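Local coordinates for protein beta-galactosidase (Bacillus circulans subsp. alkalophilus, PDB 3TTY) that hydrolyses terminal beta-galactosides to release galactose, using a TIM-barrel glycoside hydrolase domain in each chain of a three-chain assembly, at residues Lys608-Thr613 / Ser628-Met633; Val399-Asp404 / Asn425-Tyr430. All coordinates share one frame; numbering follows the deposited sequence.

Interaction 1. Residues Lys608-Thr613 / Ser628-Met633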
# COMPACT_ATOMS: atom_id res chain seq x y z
N LYS A 608 -33.75 -31.91 10.50
CA LYS A 608 -34.73 -30.86 10.28
C LYS A 608 -34.35 -29.55 10.98
O LYS A 608 -33.70 -29.58 12.02
CB LYS A 608 -36.10 -31.32 10.78
CG LYS A 608 -36.73 -32.44 9.95
CD LYS A 608 -38.06 -32.89 10.54
CE LYS A 608 -38.80 -33.84 9.60
NZ LYS A 608 -37.95 -34.99 9.15
N PRO A 609 -34.78 -28.41 10.42
CA PRO A 609 -34.62 -27.13 11.10
C PRO A 609 -35.11 -27.19 12.54
O PRO A 609 -36.06 -27.91 12.84
CB PRO A 609 -35.53 -26.20 10.28
CG PRO A 609 -35.43 -26.75 8.90
CD PRO A 609 -35.38 -28.25 9.08
N LEU A 610 -34.45 -26.45 13.42
CA LEU A 610 -34.93 -26.27 14.78
C LEU A 610 -36.33 -25.69 14.72
O LEU A 610 -37.25 -26.14 15.40
CB LEU A 610 -34.04 -25.28 15.52
CG LEU A 610 -32.92 -25.74 16.44
CD1 LEU A 610 -32.71 -27.24 16.39
CD2 LEU A 610 -31.63 -24.99 16.10
N LEU A 611 -36.46 -24.67 13.87
CA LEU A 611 -37.65 -23.85 13.76
C LEU A 611 -37.58 -23.21 12.38
O LEU A 611 -36.49 -23.01 11.85
CB LEU A 611 -37.59 -22.74 14.81
CG LEU A 611 -38.77 -22.43 15.73
CD1 LEU A 611 -39.47 -23.69 16.23
CD2 LEU A 611 -38.26 -21.59 16.88
N ASN A 612 -38.73 -22.91 11.79
CA ASN A 612 -38.76 -22.08 10.60
C ASN A 612 -39.00 -20.63 11.00
O ASN A 612 -39.94 -20.35 11.73
CB ASN A 612 -39.84 -22.54 9.62
CG ASN A 612 -39.49 -23.85 8.95
OD1 ASN A 612 -38.69 -23.88 8.01
ND2 ASN A 612 -40.06 -24.95 9.44
N THR A 613 -38.13 -19.73 10.54
CA THR A 613 -38.24 -18.32 10.93
C THR A 613 -37.89 -17.42 9.77
O THR A 613 -37.27 -17.84 8.80
CB THR A 613 -37.30 -17.97 12.11
OG1 THR A 613 -35.94 -18.19 11.71
CG2 THR A 613 -37.62 -18.80 13.35
N SER A 628 -34.63 -28.89 26.19
CA SER A 628 -34.10 -28.17 25.05
C SER A 628 -34.38 -26.67 25.13
O SER A 628 -35.53 -26.26 25.28
CB SER A 628 -34.69 -28.71 23.75
OG SER A 628 -34.79 -27.68 22.79
N TYR A 629 -33.32 -25.86 25.04
CA TYR A 629 -33.46 -24.42 24.99
C TYR A 629 -33.24 -23.87 23.59
O TYR A 629 -32.14 -23.97 23.03
CB TYR A 629 -32.49 -23.75 25.97
CG TYR A 629 -32.68 -24.25 27.37
CD1 TYR A 629 -33.80 -23.86 28.12
CD2 TYR A 629 -31.78 -25.12 27.96
CE1 TYR A 629 -34.00 -24.32 29.41
CE2 TYR A 629 -31.97 -25.59 29.25
CZ TYR A 629 -33.08 -25.18 29.97
OH TYR A 629 -33.29 -25.64 31.25
N LEU A 630 -34.30 -23.31 23.00
CA LEU A 630 -34.19 -22.68 21.69
C LEU A 630 -33.93 -21.19 21.86
O LEU A 630 -34.81 -20.46 22.33
CB LEU A 630 -35.44 -22.87 20.85
CG LEU A 630 -35.82 -24.28 20.41
CD1 LEU A 630 -36.81 -24.18 19.23
CD2 LEU A 630 -34.60 -25.05 20.02
N PHE A 631 -32.73 -20.76 21.49
CA PHE A 631 -32.39 -19.35 21.50
C PHE A 631 -32.87 -18.71 20.21
O PHE A 631 -32.38 -19.02 19.13
CB PHE A 631 -30.88 -19.18 21.69
CG PHE A 631 -30.39 -19.59 23.05
CD1 PHE A 631 -30.05 -18.64 24.01
CD2 PHE A 631 -30.27 -20.93 23.38
CE1 PHE A 631 -29.62 -19.02 25.27
CE2 PHE A 631 -29.83 -21.32 24.64
CZ PHE A 631 -29.50 -20.36 25.59
N VAL A 632 -33.85 -17.82 20.33
CA VAL A 632 -34.39 -17.13 19.16
C VAL A 632 -33.93 -15.69 19.19
O VAL A 632 -34.13 -14.99 20.18
CB VAL A 632 -35.91 -17.16 19.12
CG1 VAL A 632 -36.41 -16.56 17.82
CG2 VAL A 632 -36.41 -18.58 19.30
N MET A 633 -33.31 -15.27 18.10
CA MET A 633 -32.62 -13.99 18.08
C MET A 633 -32.93 -13.24 16.81
O MET A 633 -32.58 -13.67 15.71
CB MET A 633 -31.13 -14.21 18.28
CG MET A 633 -30.86 -14.90 19.63
SD MET A 633 -29.29 -15.73 19.80
CE MET A 633 -29.43 -17.06 18.60

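Interaction 2. Residues Val399-Asp404 / Asn425-Tyr430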
# COMPACT_ATOMS: atom_id res chain seq x y z
N VAL A 399 -25.20 -32.07 12.24
CA VAL A 399 -24.40 -31.60 11.12
C VAL A 399 -23.12 -30.95 11.65
O VAL A 399 -23.17 -30.15 12.58
CB VAL A 399 -25.21 -30.59 10.26
CG1 VAL A 399 -24.36 -30.04 9.12
CG2 VAL A 399 -26.49 -31.24 9.74
N ALA A 400 -21.98 -31.30 11.06
CA ALA A 400 -20.69 -30.74 11.46
C ALA A 400 -19.98 -30.09 10.28
O ALA A 400 -20.11 -30.54 9.14
CB ALA A 400 -19.81 -31.79 12.07
N VAL A 401 -19.24 -29.02 10.56
CA VAL A 401 -18.38 -28.40 9.56
C VAL A 401 -16.96 -28.20 10.10
O VAL A 401 -16.74 -27.62 11.18
CB VAL A 401 -18.97 -27.09 9.00
CG1 VAL A 401 -19.78 -26.39 10.04
CG2 VAL A 401 -17.86 -26.20 8.44
N MET A 402 -16.01 -28.70 9.33
CA MET A 402 -14.62 -28.82 9.73
C MET A 402 -13.86 -27.57 9.38
O MET A 402 -14.09 -26.95 8.35
CB MET A 402 -13.97 -30.01 9.03
CG MET A 402 -14.37 -31.37 9.56
SD MET A 402 -13.67 -32.69 8.54
CE MET A 402 -13.97 -34.10 9.60
N TYR A 403 -12.92 -27.23 10.25
CA TYR A 403 -12.04 -26.10 10.07
C TYR A 403 -10.70 -26.54 10.67
O TYR A 403 -10.67 -27.24 11.68
CB TYR A 403 -12.58 -24.86 10.82
CG TYR A 403 -11.55 -23.76 10.95
CD1 TYR A 403 -11.20 -22.97 9.86
CD2 TYR A 403 -10.91 -23.54 12.16
CE1 TYR A 403 -10.24 -21.99 9.97
CE2 TYR A 403 -9.94 -22.54 12.28
CZ TYR A 403 -9.62 -21.78 11.17
OH TYR A 403 -8.67 -20.80 11.28
N ASP A 404 -9.60 -26.14 10.06
CA ASP A 404 -8.29 -26.55 10.55
C ASP A 404 -7.26 -25.47 10.31
O ASP A 404 -7.16 -24.96 9.20
CB ASP A 404 -7.83 -27.83 9.85
CG ASP A 404 -6.52 -28.36 10.41
OD1 ASP A 404 -5.47 -28.15 9.77
OD2 ASP A 404 -6.52 -28.95 11.50
N ASN A 425 -13.69 -17.67 4.12
CA ASN A 425 -14.89 -17.27 3.38
C ASN A 425 -15.66 -18.50 2.87
O ASN A 425 -16.89 -18.57 3.00
CB ASN A 425 -14.56 -16.33 2.21
CG ASN A 425 -14.33 -14.89 2.65
OD1 ASN A 425 -13.90 -14.04 1.85
ND2 ASN A 425 -14.60 -14.59 3.92
N GLU A 426 -14.94 -19.46 2.29
CA GLU A 426 -15.55 -20.69 1.81
C GLU A 426 -16.17 -21.49 2.95
O GLU A 426 -17.30 -21.94 2.83
CB GLU A 426 -14.55 -21.55 1.04
CG GLU A 426 -13.96 -20.86 -0.17
CD GLU A 426 -15.02 -20.46 -1.19
OE1 GLU A 426 -15.79 -21.33 -1.66
OE2 GLU A 426 -15.08 -19.26 -1.53
N VAL A 427 -15.45 -21.64 4.05
CA VAL A 427 -16.02 -22.38 5.18
C VAL A 427 -17.32 -21.70 5.62
O VAL A 427 -18.32 -22.37 5.88
CB VAL A 427 -15.03 -22.50 6.38
CG1 VAL A 427 -15.75 -23.06 7.60
CG2 VAL A 427 -13.86 -23.41 6.02
N HIS A 428 -17.31 -20.37 5.68
CA HIS A 428 -18.49 -19.61 6.07
C HIS A 428 -19.67 -19.72 5.08
O HIS A 428 -20.82 -19.71 5.50
CB HIS A 428 -18.13 -18.13 6.30
CG HIS A 428 -19.30 -17.27 6.66
ND1 HIS A 428 -19.75 -16.24 5.86
CD2 HIS A 428 -20.14 -17.30 7.74
CE1 HIS A 428 -20.80 -15.67 6.43
NE2 HIS A 428 -21.05 -16.30 7.56
N LYS A 429 -19.39 -19.84 3.79
CA LYS A 429 -20.48 -19.98 2.82
C LYS A 429 -21.33 -21.19 3.16
O LYS A 429 -22.55 -21.17 3.00
CB LYS A 429 -19.97 -20.09 1.38
CG LYS A 429 -19.40 -18.80 0.82
CD LYS A 429 -18.76 -19.04 -0.53
CE LYS A 429 -18.29 -17.73 -1.13
NZ LYS A 429 -17.40 -17.94 -2.29
N TYR A 430 -20.68 -22.25 3.64
CA TYR A 430 -21.40 -23.48 3.98
C TYR A 430 -22.09 -23.33 5.33
O TYR A 430 -23.22 -23.77 5.51
CB TYR A 430 -20.46 -24.70 3.96
CG TYR A 430 -20.23 -25.22 2.56
CD1 TYR A 430 -21.04 -26.22 2.02
CD2 TYR A 430 -19.24 -24.69 1.75
CE1 TYR A 430 -20.85 -26.67 0.72
CE2 TYR A 430 -19.04 -25.14 0.47
CZ TYR A 430 -19.84 -26.13 -0.05
OH TYR A 430 -19.63 -26.57 -1.34

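Interaction 1. Residues Lys608-Thr613 / Ser628-Met633
Leu630 overlaps two leucines of the loop 608-613, one with each of its methyl branches. Its CD1 meets both methyls of Leu611, at 3.8 Å from Leu611 CD2 and 4.0 Å from Leu611 CD1. Its CD2 turns to the neighbouring residue and lies 4.0 Å from Leu610 CG, so the branch point of Leu610 is what it touches rather than a methyl end. Both leucine pairs meet at a slant, not lined up side by side. In Leu630, CG stands anti to its own carbonyl carbon (chi1 -65°), which sends the forked end out to the loop. Leu611 also reaches one place further along the strand, where its CD2 comes to 4.3 Å from Val632 CG2. This is a looser contact.

Strand 627-634 alternates its side chains. Leu630 and Val632 serve the loop, while Phe631 and Met633 rest on helix 326-336 of the barrel domain. The strand itself is an inner one of the C-terminal antiparallel sheet, hydrogen-bonded to strand 617-624 through Phe631 and Ala620, and to strand 669-674 through Leu630 and Leu672. The loop has its own anchor in Asn438. That residue bonds to Leu610 through the backbone, and its ND2 bonds to Leu611 O and Thr613 OG1.

The contact thus joins the loop between helix 591-604 and strand 617-624 to one face of the antiparallel sheet that holds strand 627-634. No hydrogen bond crosses between the two segments, and the backbones stay well apart, with Leu610 CA and Leu630 CA 7.8 Å from each other. Attraction here rests on aliphatic groups alone. Such packing fixes distance and shape but little direction. Directional bonds to the loop come instead from outside the contact, from Asn438 and, at Thr613 OG1, from Val617 O.

Interaction 2. Residues Val399-Asp404 / Asn425-Tyr430
Val427 of helix 423-435 packs against Val401 of strand 399-402, and the residues of the helix on either side of it serve other neighbours. Asn425 comes first. Its carbonyl takes the backbone N-H of Lys429, with Lys429 N 2.9 Å from Asn425 O, and its own N is bonded to Asn422 OD1. Glu426 is buried and carries charge. Its OE2 receives Lys429 NZ at 2.8 Å in a salt bridge along the helix. The ammonium comes in on the syn side of the carboxylate, 25° out of its plane. Ser588 OG is a further partner of both side chains, through Glu426 OE1 and Lys429 NZ.

Val427 follows and carries the contact. Its CG1 lies anti to the backbone N (chi1 170°) and comes to 3.9 Å from Val401 CG2. The other branch, CG2, lies 4.2 Å from the carbonyl oxygen of Met402. The same valine touches Met289 of helix 284-296. His428 points away from the strand, and its NE2 is bonded to Ser285 OG on that barrel helix. After Lys429 comes Tyr430. Its CB starts toward the strand 399-402, but the ring leads off and rests on Ile457 of the adjoining strand.

Strand 399-402 runs parallel to strand 441-444, and the helix lies in the connection between them. This is a beta-alpha-beta crossover, consistent with the glutaminase-like fold of the trimerisation domain. The helix is lodged between its sheet and the barrel. Between the side chains the contact is aliphatic, with no hydrogen bond across it, and the nearby Met402 O is a backbone atom. The Glu426-Lys429 pair lies away from it, so the contact implies shape fit and little directional preference.

How the interactions relate
Interaction 2 lies in the trimerisation domain, whereas interaction 1 sets a loop against a strand of the C-terminal domain. Their centres are 20 Å apart and nearest atoms about 7 Å apart, and they do not touch. Interaction 2 comes first along the chain. The loop after its helix 423-435 supplies Asn438, which bonds to the loop 608-613 of interaction 1, so the two are linked indirectly. Each also borders the TIM barrel, interaction 2 at helix 284-296 and interaction 1 at helix 326-336. Helix 284-296 precedes strand 303-307, whose last residue, Glu307, lines the galactose pocket; helix 326-336 precedes strand 339-344. Neither contact includes a residue of that pocket or of the zinc site.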